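Local coordinates for protein ribonucleotide monophosphatase NagD (Escherichia coli, PDB 2C4N) that is a magnesium-dependent HAD-superfamily phosphatase that hydrolyses ribonucleoside 5'-phosphates and probably a broad range of other phosphorylated substrates, at residues 131-145 with 163-177. Sequence-based numbering, arbitrary orientation.
Sequences AYFVANGARFIATNP and IEKISGRKPFYVGKP. With PO4 (phosphate ion), chain C; PO4 (phosphate ion), chain D.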
ATOM      1  N   ALA A 131      -3.852 -16.983  10.819  1.00 18.35           N
ATOM      2  CA  ALA A 131      -3.415 -15.683  11.318  1.00 19.05           C
ATOM      3  C   ALA A 131      -2.749 -15.831  12.685  1.00 18.84           C
ATOM      4  O   ALA A 131      -1.723 -15.210  12.955  1.00 18.08           O
ATOM      5  CB  ALA A 131      -4.608 -14.727  11.412  1.00 21.09           C
ATOM      6  N   TYR A 132      -3.339 -16.660  13.538  1.00 20.07           N
ATOM      7  CA  TYR A 132      -2.799 -16.908  14.871  1.00 21.49           C
ATOM      8  C   TYR A 132      -1.387 -17.491  14.792  1.00 20.72           C
ATOM      9  O   TYR A 132      -0.475 -17.024  15.476  1.00 19.84           O
ATOM     10  CB  TYR A 132      -3.712 -17.873  15.625  1.00 26.69           C
ATOM     11  CG  TYR A 132      -3.156 -18.330  16.955  1.00 30.85           C
ATOM     12  CD1 TYR A 132      -3.231 -17.517  18.085  1.00 33.68           C
ATOM     13  CD2 TYR A 132      -2.544 -19.576  17.078  1.00 32.31           C
ATOM     14  CE1 TYR A 132      -2.709 -17.936  19.310  1.00 35.14           C
ATOM     15  CE2 TYR A 132      -2.018 -20.003  18.295  1.00 36.09           C
ATOM     16  CZ  TYR A 132      -2.104 -19.180  19.405  1.00 36.62           C
ATOM     17  OH  TYR A 132      -1.587 -19.605  20.608  1.00 40.42           O
ATOM     18  N   PHE A 133      -1.206 -18.515  13.961  1.00 19.98           N
ATOM     19  CA  PHE A 133       0.107 -19.141  13.819  1.00 20.10           C
ATOM     20  C   PHE A 133       1.152 -18.207  13.210  1.00 19.83           C
ATOM     21  O   PHE A 133       2.293 -18.151  13.672  1.00 19.70           O
ATOM     22  CB  PHE A 133       0.008 -20.418  12.980  1.00 18.75           C
ATOM     23  CG  PHE A 133      -0.789 -21.515  13.632  1.00 21.92           C
ATOM     24  CD1 PHE A 133      -0.523 -21.899  14.945  1.00 21.23           C
ATOM     25  CD2 PHE A 133      -1.800 -22.172  12.933  1.00 21.23           C
ATOM     26  CE1 PHE A 133      -1.253 -22.923  15.552  1.00 23.44           C
ATOM     27  CE2 PHE A 133      -2.537 -23.199  13.531  1.00 23.83           C
ATOM     28  CZ  PHE A 133      -2.261 -23.573  14.845  1.00 21.70           C
ATOM     29  N   VAL A 134       0.770 -17.477  12.170  1.00 18.95           N
ATOM     30  CA  VAL A 134       1.704 -16.559  11.526  1.00 19.86           C
ATOM     31  C   VAL A 134       2.092 -15.461  12.502  1.00 20.31           C
ATOM     32  O   VAL A 134       3.265 -15.109  12.617  1.00 20.95           O
ATOM     33  CB  VAL A 134       1.088 -15.935  10.247  1.00 18.94           C
ATOM     34  CG1 VAL A 134       2.005 -14.847   9.688  1.00 18.58           C
ATOM     35  CG2 VAL A 134       0.886 -17.020   9.196  1.00 17.97           C
ATOM     36  N   ALA A 135       1.107 -14.933  13.216  1.00 24.40           N
ATOM     37  CA  ALA A 135       1.370 -13.884  14.185  1.00 26.06           C
ATOM     38  C   ALA A 135       2.313 -14.381  15.274  1.00 28.24           C
ATOM     39  O   ALA A 135       3.076 -13.601  15.843  1.00 29.68           O
ATOM     40  CB  ALA A 135       0.069 -13.409  14.800  1.00 29.46           C
ATOM     41  N   ASN A 136       2.237 -15.654  15.581  1.00 25.62           N
ATOM     42  CA  ASN A 136       3.100 -16.294  16.531  1.00 27.20           C
ATOM     43  C   ASN A 136       4.410 -16.852  16.031  1.00 27.26           C
ATOM     44  O   ASN A 136       5.052 -17.594  16.709  1.00 28.57           O
ATOM     45  CB  ASN A 136       2.349 -17.279  17.416  1.00 28.73           C
ATOM     46  CG  ASN A 136       1.500 -16.593  18.444  1.00 30.65           C
ATOM     47  OD1 ASN A 136       2.011 -16.182  19.466  1.00 31.63           O
ATOM     48  ND2 ASN A 136       0.244 -16.491  18.205  1.00 31.97           N
ATOM     49  N   GLY A 137       4.816 -16.441  14.851  1.00 25.31           N
ATOM     50  CA  GLY A 137       6.084 -16.891  14.303  1.00 22.68           C
ATOM     51  C   GLY A 137       6.173 -18.028  13.302  1.00 23.04           C
ATOM     52  O   GLY A 137       7.279 -18.391  12.893  1.00 21.76           O
ATOM     53  N   ALA A 138       5.050 -18.600  12.895  1.00 20.48           N
ATOM     54  CA  ALA A 138       5.111 -19.691  11.930  1.00 19.37           C
ATOM     55  C   ALA A 138       5.614 -19.167  10.587  1.00 18.21           C
ATOM     56  O   ALA A 138       5.334 -18.023  10.217  1.00 17.86           O
ATOM     57  CB  ALA A 138       3.735 -20.312  11.768  1.00 17.97           C
ATOM     58  N   ARG A 139       6.363 -19.992   9.859  1.00 19.66           N
ATOM     59  CA  ARG A 139       6.866 -19.586   8.549  1.00 19.12           C
ATOM     60  C   ARG A 139       5.691 -19.572   7.561  1.00 18.08           C
ATOM     61  O   ARG A 139       5.059 -20.601   7.303  1.00 18.09           O
ATOM     62  CB  ARG A 139       7.984 -20.541   8.109  1.00 17.74           C
ATOM     63  CG  ARG A 139       9.204 -20.456   9.039  1.00 22.16           C
ATOM     64  CD  ARG A 139      10.224 -21.566   8.793  1.00 24.88           C
ATOM     65  NE  ARG A 139      10.835 -21.493   7.468  1.00 28.67           N
ATOM     66  CZ  ARG A 139      11.812 -22.297   7.054  1.00 30.13           C
ATOM     67  NH1 ARG A 139      12.286 -23.232   7.866  1.00 29.61           N
ATOM     68  NH2 ARG A 139      12.312 -22.170   5.832  1.00 29.94           N
ATOM     69  N   PHE A 140       5.416 -18.386   7.024  1.00 16.85           N
ATOM     70  CA  PHE A 140       4.297 -18.124   6.116  1.00 14.98           C
ATOM     71  C   PHE A 140       4.646 -18.303   4.624  1.00 14.19           C
ATOM     72  O   PHE A 140       5.366 -17.493   4.038  1.00 14.67           O
ATOM     73  CB  PHE A 140       3.811 -16.693   6.409  1.00 15.46           C
ATOM     74  CG  PHE A 140       2.441 -16.359   5.864  1.00 15.41           C
ATOM     75  CD1 PHE A 140       1.568 -17.344   5.404  1.00 15.18           C
ATOM     76  CD2 PHE A 140       2.017 -15.030   5.848  1.00 16.39           C
ATOM     77  CE1 PHE A 140       0.290 -17.006   4.932  1.00 19.33           C
ATOM     78  CE2 PHE A 140       0.748 -14.679   5.384  1.00 17.20           C
ATOM     79  CZ  PHE A 140      -0.120 -15.665   4.924  1.00 17.12           C
ATOM     80  N   ILE A 141       4.123 -19.372   4.024  1.00 13.18           N
ATOM     81  CA  ILE A 141       4.372 -19.694   2.617  1.00 13.63           C
ATOM     82  C   ILE A 141       3.049 -19.799   1.861  1.00 13.34           C
ATOM     83  O   ILE A 141       2.073 -20.341   2.383  1.00 13.87           O
ATOM     84  CB  ILE A 141       5.076 -21.071   2.462  1.00 19.82           C
ATOM     85  CG1 ILE A 141       6.231 -21.203   3.458  1.00 22.48           C
ATOM     86  CG2 ILE A 141       5.566 -21.240   1.036  1.00 20.03           C
ATOM     87  CD1 ILE A 141       7.343 -20.210   3.253  1.00 22.78           C
ATOM     88  N   ALA A 142       3.026 -19.307   0.625  1.00 13.34           N
ATOM     89  CA  ALA A 142       1.817 -19.363  -0.195  1.00 13.29           C
ATOM     90  C   ALA A 142       2.194 -19.827  -1.599  1.00 13.32           C
ATOM     91  O   ALA A 142       3.257 -19.472  -2.111  1.00 13.85           O
ATOM     92  CB  ALA A 142       1.148 -17.990  -0.246  1.00 15.63           C
ATOM     93  N   THR A 143       1.325 -20.610  -2.231  1.00 12.14           N
ATOM     94  CA  THR A 143       1.622 -21.132  -3.562  1.00 13.52           C
ATOM     95  C   THR A 143       1.723 -20.097  -4.682  1.00 12.37           C
ATOM     96  O   THR A 143       2.650 -20.149  -5.487  1.00 14.12           O
ATOM     97  CB  THR A 143       0.601 -22.228  -3.983  1.00 13.61           C
ATOM     98  OG1 THR A 143      -0.725 -21.694  -3.977  1.00 13.58           O
ATOM     99  CG2 THR A 143       0.674 -23.410  -3.033  1.00 12.00           C
ATOM    100  N   ASN A 144       0.785 -19.156  -4.746  1.00 14.50           N
ATOM    101  CA  ASN A 144       0.819 -18.151  -5.809  1.00 14.52           C
ATOM    102  C   ASN A 144       0.078 -16.875  -5.393  1.00 14.60           C
ATOM    103  O   ASN A 144      -0.904 -16.933  -4.662  1.00 13.54           O
ATOM    104  CB  ASN A 144       0.220 -18.734  -7.101  1.00 15.27           C
ATOM    105  CG  ASN A 144      -1.223 -19.199  -6.932  1.00 14.37           C
ATOM    106  OD1 ASN A 144      -1.523 -20.071  -6.114  1.00 15.32           O
ATOM    107  ND2 ASN A 144      -2.122 -18.616  -7.719  1.00 16.29           N
ATOM    108  N   PRO A 145       0.538 -15.711  -5.875  1.00 17.14           N
ATOM    109  CA  PRO A 145      -0.065 -14.414  -5.547  1.00 17.50           C
ATOM    110  C   PRO A 145      -1.368 -14.031  -6.249  1.00 17.78           C
ATOM    111  O   PRO A 145      -2.011 -13.053  -5.867  1.00 17.26           O
ATOM    112  CB  PRO A 145       1.062 -13.435  -5.853  1.00 15.98           C
ATOM    113  CG  PRO A 145       1.697 -14.054  -7.071  1.00 16.09           C
ATOM    114  CD  PRO A 145       1.721 -15.545  -6.742  1.00 14.69           C
ATOM    115  N   ILE A 163      -5.457 -13.187   6.232  1.00 19.23           N
ATOM    116  CA  ILE A 163      -4.404 -13.653   7.128  1.00 19.33           C
ATOM    117  C   ILE A 163      -3.330 -12.580   7.296  1.00 19.32           C
ATOM    118  O   ILE A 163      -2.853 -12.338   8.404  1.00 18.81           O
ATOM    119  CB  ILE A 163      -3.761 -14.954   6.586  1.00 18.56           C
ATOM    120  CG1 ILE A 163      -4.829 -16.054   6.507  1.00 18.62           C
ATOM    121  CG2 ILE A 163      -2.609 -15.389   7.483  1.00 17.62           C
ATOM    122  CD1 ILE A 163      -4.444 -17.238   5.632  1.00 16.03           C
ATOM    123  N   GLU A 164      -2.959 -11.934   6.195  1.00 16.46           N
ATOM    124  CA  GLU A 164      -1.951 -10.872   6.223  1.00 18.12           C
ATOM    125  C   GLU A 164      -2.456  -9.672   7.024  1.00 19.34           C
ATOM    126  O   GLU A 164      -1.719  -9.081   7.812  1.00 19.02           O
ATOM    127  CB  GLU A 164      -1.618 -10.404   4.799  1.00 24.44           C
ATOM    128  CG  GLU A 164      -1.104 -11.492   3.878  1.00 28.84           C
ATOM    129  CD  GLU A 164      -0.829 -10.993   2.475  1.00 31.87           C
ATOM    130  OE1 GLU A 164       0.121 -10.208   2.289  1.00 35.56           O
ATOM    131  OE2 GLU A 164      -1.569 -11.381   1.549  1.00 34.88           O
ATOM    132  N   LYS A 165      -3.718  -9.320   6.809  1.00 20.24           N
ATOM    133  CA  LYS A 165      -4.345  -8.184   7.490  1.00 22.49           C
ATOM    134  C   LYS A 165      -4.326  -8.340   9.011  1.00 21.69           C
ATOM    135  O   LYS A 165      -3.997  -7.404   9.740  1.00 22.77           O
ATOM    136  CB  LYS A 165      -5.795  -8.038   7.019  1.00 34.86           C
ATOM    137  CG  LYS A 165      -6.238  -6.612   6.747  1.00 41.65           C
ATOM    138  CD  LYS A 165      -5.409  -6.012   5.624  1.00 45.87           C
ATOM    139  CE  LYS A 165      -6.223  -5.050   4.773  1.00 48.94           C
ATOM    140  NZ  LYS A 165      -5.524  -4.697   3.501  1.00 50.24           N
ATOM    141  N   ILE A 166      -4.674  -9.534   9.478  1.00 23.93           N
ATOM    142  CA  ILE A 166      -4.717  -9.822  10.907  1.00 22.80           C
ATOM    143  C   ILE A 166      -3.332  -9.961  11.533  1.00 23.36           C
ATOM    144  O   ILE A 166      -3.065  -9.391  12.592  1.00 24.52           O
ATOM    145  CB  ILE A 166      -5.508 -11.125  11.185  1.00 19.18           C
ATOM    146  CG1 ILE A 166      -6.950 -10.969  10.696  1.00 18.36           C
ATOM    147  CG2 ILE A 166      -5.485 -11.454  12.684  1.00 19.52           C
ATOM    148  CD1 ILE A 166      -7.758 -12.254  10.725  1.00 18.20           C
ATOM    149  N   SER A 167      -2.449 -10.706  10.876  1.00 24.61           N
ATOM    150  CA  SER A 167      -1.108 -10.943  11.404  1.00 24.29           C
ATOM    151  C   SER A 167      -0.108  -9.826  11.147  1.00 26.06           C
ATOM    152  O   SER A 167       0.881  -9.699  11.870  1.00 26.94           O
ATOM    153  CB  SER A 167      -0.540 -12.243  10.831  1.00 19.94           C
ATOM    154  OG  SER A 167      -0.291 -12.113   9.441  1.00 19.50           O
ATOM    155  N   GLY A 168      -0.355  -9.031  10.113  1.00 26.78           N
ATOM    156  CA  GLY A 168       0.560  -7.957   9.783  1.00 26.83           C
ATOM    157  C   GLY A 168       1.792  -8.476   9.066  1.00 28.21           C
ATOM    158  O   GLY A 168       2.797  -7.773   8.959  1.00 28.54           O
ATOM    159  N   ARG A 169       1.723  -9.712   8.573  1.00 22.19           N
ATOM    160  CA  ARG A 169       2.845 -10.309   7.863  1.00 22.22           C
ATOM    161  C   ARG A 169       2.446 -10.813   6.483  1.00 22.71           C
ATOM    162  O   ARG A 169       1.298 -11.190   6.253  1.00 20.86           O
ATOM    163  CB  ARG A 169       3.431 -11.465   8.678  1.00 27.54           C
ATOM    164  CG  ARG A 169       4.049 -11.052  10.004  1.00 30.79           C
ATOM    165  CD  ARG A 169       4.562 -12.277  10.736  1.00 32.81           C
ATOM    166  NE  ARG A 169       5.616 -12.940   9.975  1.00 35.01           N
ATOM    167  CZ  ARG A 169       5.912 -14.232  10.068  1.00 37.06           C
ATOM    168  NH1 ARG A 169       5.233 -15.019  10.890  1.00 33.05           N
ATOM    169  NH2 ARG A 169       6.898 -14.735   9.338  1.00 39.53           N
ATOM    170  N   LYS A 170       3.405 -10.817   5.568  1.00 19.84           N
ATOM    171  CA  LYS A 170       3.161 -11.284   4.216  1.00 20.46           C
ATOM    172  C   LYS A 170       3.854 -12.617   3.988  1.00 18.92           C
ATOM    173  O   LYS A 170       4.908 -12.886   4.556  1.00 17.58           O
ATOM    174  CB  LYS A 170       3.653 -10.247   3.208  1.00 36.39           C
ATOM    175  CG  LYS A 170       2.802  -8.990   3.196  1.00 41.81           C
ATOM    176  CD  LYS A 170       3.282  -7.998   2.160  1.00 46.90           C
ATOM    177  CE  LYS A 170       2.197  -6.985   1.835  1.00 49.17           C
ATOM    178  NZ  LYS A 170       2.694  -5.943   0.894  1.00 51.97           N
ATOM    179  N   PRO A 171       3.266 -13.469   3.140  1.00 18.09           N
ATOM    180  CA  PRO A 171       3.889 -14.766   2.889  1.00 18.19           C
ATOM    181  C   PRO A 171       4.913 -14.685   1.782  1.00 16.18           C
ATOM    182  O   PRO A 171       5.001 -13.687   1.062  1.00 14.95           O
ATOM    183  CB  PRO A 171       2.708 -15.625   2.466  1.00 19.10           C
ATOM    184  CG  PRO A 171       1.929 -14.646   1.594  1.00 20.36           C
ATOM    185  CD  PRO A 171       1.981 -13.352   2.421  1.00 19.15           C
ATOM    186  N   PHE A 172       5.688 -15.747   1.659  1.00 18.63           N
ATOM    187  CA  PHE A 172       6.647 -15.863   0.590  1.00 18.30           C
ATOM    188  C   PHE A 172       5.831 -16.611  -0.462  1.00 17.36           C
ATOM    189  O   PHE A 172       5.388 -17.739  -0.211  1.00 16.53           O
ATOM    190  CB  PHE A 172       7.841 -16.725   1.006  1.00 27.62           C
ATOM    191  CG  PHE A 172       8.771 -17.051  -0.133  1.00 32.40           C
ATOM    192  CD1 PHE A 172       9.644 -16.089  -0.636  1.00 34.37           C
ATOM    193  CD2 PHE A 172       8.742 -18.306  -0.734  1.00 34.91           C
ATOM    194  CE1 PHE A 172      10.470 -16.375  -1.719  1.00 34.96           C
ATOM    195  CE2 PHE A 172       9.564 -18.599  -1.817  1.00 38.43           C
ATOM    196  CZ  PHE A 172      10.428 -17.634  -2.310  1.00 36.89           C
ATOM    197  N   TYR A 173       5.601 -15.981  -1.611  1.00 14.93           N
ATOM    198  CA  TYR A 173       4.853 -16.620  -2.689  1.00 14.53           C
ATOM    199  C   TYR A 173       5.841 -17.423  -3.520  1.00 15.50           C
ATOM    200  O   TYR A 173       6.849 -16.893  -3.990  1.00 16.60           O
ATOM    201  CB  TYR A 173       4.153 -15.579  -3.573  1.00 16.51           C
ATOM    202  CG  TYR A 173       2.923 -14.958  -2.945  1.00 17.06           C
ATOM    203  CD1 TYR A 173       2.931 -13.638  -2.498  1.00 16.88           C
ATOM    204  CD2 TYR A 173       1.748 -15.690  -2.807  1.00 17.26           C
ATOM    205  CE1 TYR A 173       1.793 -13.060  -1.928  1.00 17.36           C
ATOM    206  CE2 TYR A 173       0.607 -15.126  -2.239  1.00 17.56           C
ATOM    207  CZ  TYR A 173       0.636 -13.813  -1.804  1.00 18.33           C
ATOM    208  OH  TYR A 173      -0.499 -13.273  -1.241  1.00 19.64           O
ATOM    209  N   VAL A 174       5.551 -18.706  -3.692  1.00 17.36           N
ATOM    210  CA  VAL A 174       6.432 -19.592  -4.441  1.00 18.64           C
ATOM    211  C   VAL A 174       6.319 -19.417  -5.953  1.00 17.15           C
ATOM    212  O   VAL A 174       7.315 -19.509  -6.668  1.00 17.31           O
ATOM    213  CB  VAL A 174       6.143 -21.074  -4.079  1.00 17.65           C
ATOM    214  CG1 VAL A 174       6.980 -22.009  -4.953  1.00 19.79           C
ATOM    215  CG2 VAL A 174       6.452 -21.318  -2.603  1.00 18.55           C
ATOM    216  N   GLY A 175       5.109 -19.157  -6.437  1.00 17.82           N
ATOM    217  CA  GLY A 175       4.904 -19.014  -7.873  1.00 18.55           C
ATOM    218  C   GLY A 175       5.332 -17.700  -8.504  1.00 19.10           C
ATOM    219  O   GLY A 175       5.844 -16.809  -7.824  1.00 18.87           O
ATOM    220  N   LYS A 176       5.126 -17.588  -9.817  1.00 16.23           N
ATOM    221  CA  LYS A 176       5.468 -16.373 -10.560  1.00 16.80           C
ATOM    222  C   LYS A 176       4.743 -15.208  -9.891  1.00 17.09           C
ATOM    223  O   LYS A 176       3.644 -15.381  -9.367  1.00 17.58           O
ATOM    224  CB  LYS A 176       4.991 -16.488 -12.013  1.00 16.98           C
ATOM    225  CG  LYS A 176       5.595 -17.632 -12.806  1.00 17.35           C
ATOM    226  CD  LYS A 176       4.872 -17.805 -14.140  1.00 16.52           C
ATOM    227  CE  LYS A 176       3.473 -18.393 -13.948  1.00 17.47           C
ATOM    228  NZ  LYS A 176       2.638 -18.268 -15.181  1.00 18.92           N
ATOM    229  N   PRO A 177       5.316 -13.993  -9.938  1.00 18.35           N
ATOM    230  CA  PRO A 177       6.562 -13.548 -10.570  1.00 18.52           C
ATOM    231  C   PRO A 177       7.865 -13.877  -9.838  1.00 19.14           C
ATOM    232  O   PRO A 177       8.939 -13.448 -10.259  1.00 18.47           O
ATOM    233  CB  PRO A 177       6.351 -12.046 -10.711  1.00 19.21           C
ATOM    234  CG  PRO A 177       5.594 -11.714  -9.466  1.00 18.46           C
ATOM    235  CD  PRO A 177       4.572 -12.840  -9.388  1.00 17.89           C
TER
HETATM  236  P   PO4 C1252      -0.292 -15.928 -13.832  1.00 28.29           P
HETATM  237  O1  PO4 C1252      -0.994 -17.235 -13.838  1.00 27.84           O
HETATM  238  O2  PO4 C1252      -1.179 -14.887 -14.402  1.00 28.33           O
HETATM  239  O3  PO4 C1252       0.064 -15.565 -12.439  1.00 26.29           O
HETATM  240  O4  PO4 C1252       0.945 -16.025 -14.645  1.00 24.95           O
HETATM  241  P   PO4 D1253      -0.986 -19.944 -15.650  1.00 30.33           P
HETATM  242  O1  PO4 D1253      -0.728 -21.267 -16.272  1.00 31.58           O
HETATM  243  O2  PO4 D1253       0.135 -19.593 -14.745  1.00 24.92           O
HETATM  244  O3  PO4 D1253      -1.109 -18.920 -16.700  1.00 26.21           O
HETATM  245  O4  PO4 D1253      -2.253 -20.005 -14.878  1.00 32.83           O
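Val134 O, at the end of helix 124-135, is gripped from opposite faces of its carbonyl plane: Gly137 N closes the Schellman motif on it, and Arg169 NH1 reaches it across the contact at 2.6 Å. That bond lies in the guanidinium plane, and the same NH1 also donates to Ala138 O at 3.1 Å, tilted from that plane. The bend of Arg169 at chi3 (62°) turns its NH1 edge to the two carbonyls, while CD lies against Val134 CG1. With an alanine in place of Arg169, Val134 O would probably keep only Gly137 N of these two donors, Ala138 O would lose its NH1 bond, and the turn after the helix would be less firmly tied to 163-177. Phe140 is sandwiched: Pro171 CB sits over the centre of one face, 3.3 Å from the ring centroid, and Val134 CG2 lies over the opposite face toward the rim. With CG anti to the backbone N (chi1 -164°), the ring reaches Ile163, whose CG2 is 3.6 Å from Phe140 CZ. Beyond it, strands 139-142 and 172-173 run parallel, joined by Phe172 N to Phe140 O, Ala142 N to Phe172 O and, just past the second strand, Val174 N to Ala142 O. Pro145 CB packs over one face of the Tyr173 ring, 3.7 Å from its centroid, while Pro171 CG covers the opposite face near the rim. Farther along, Lys176 NZ hydrogen-bonds both phosphate ions and forms salt bridges with Asp9 and Asp206. Strand 139-142, helix 156-167 and strand 172-173 thus form a beta-alpha-beta unit at one end, within this chain, of the HAD cap domain's parallel sheet, leading to the phosphate site, where Lys176 probably binds substrate.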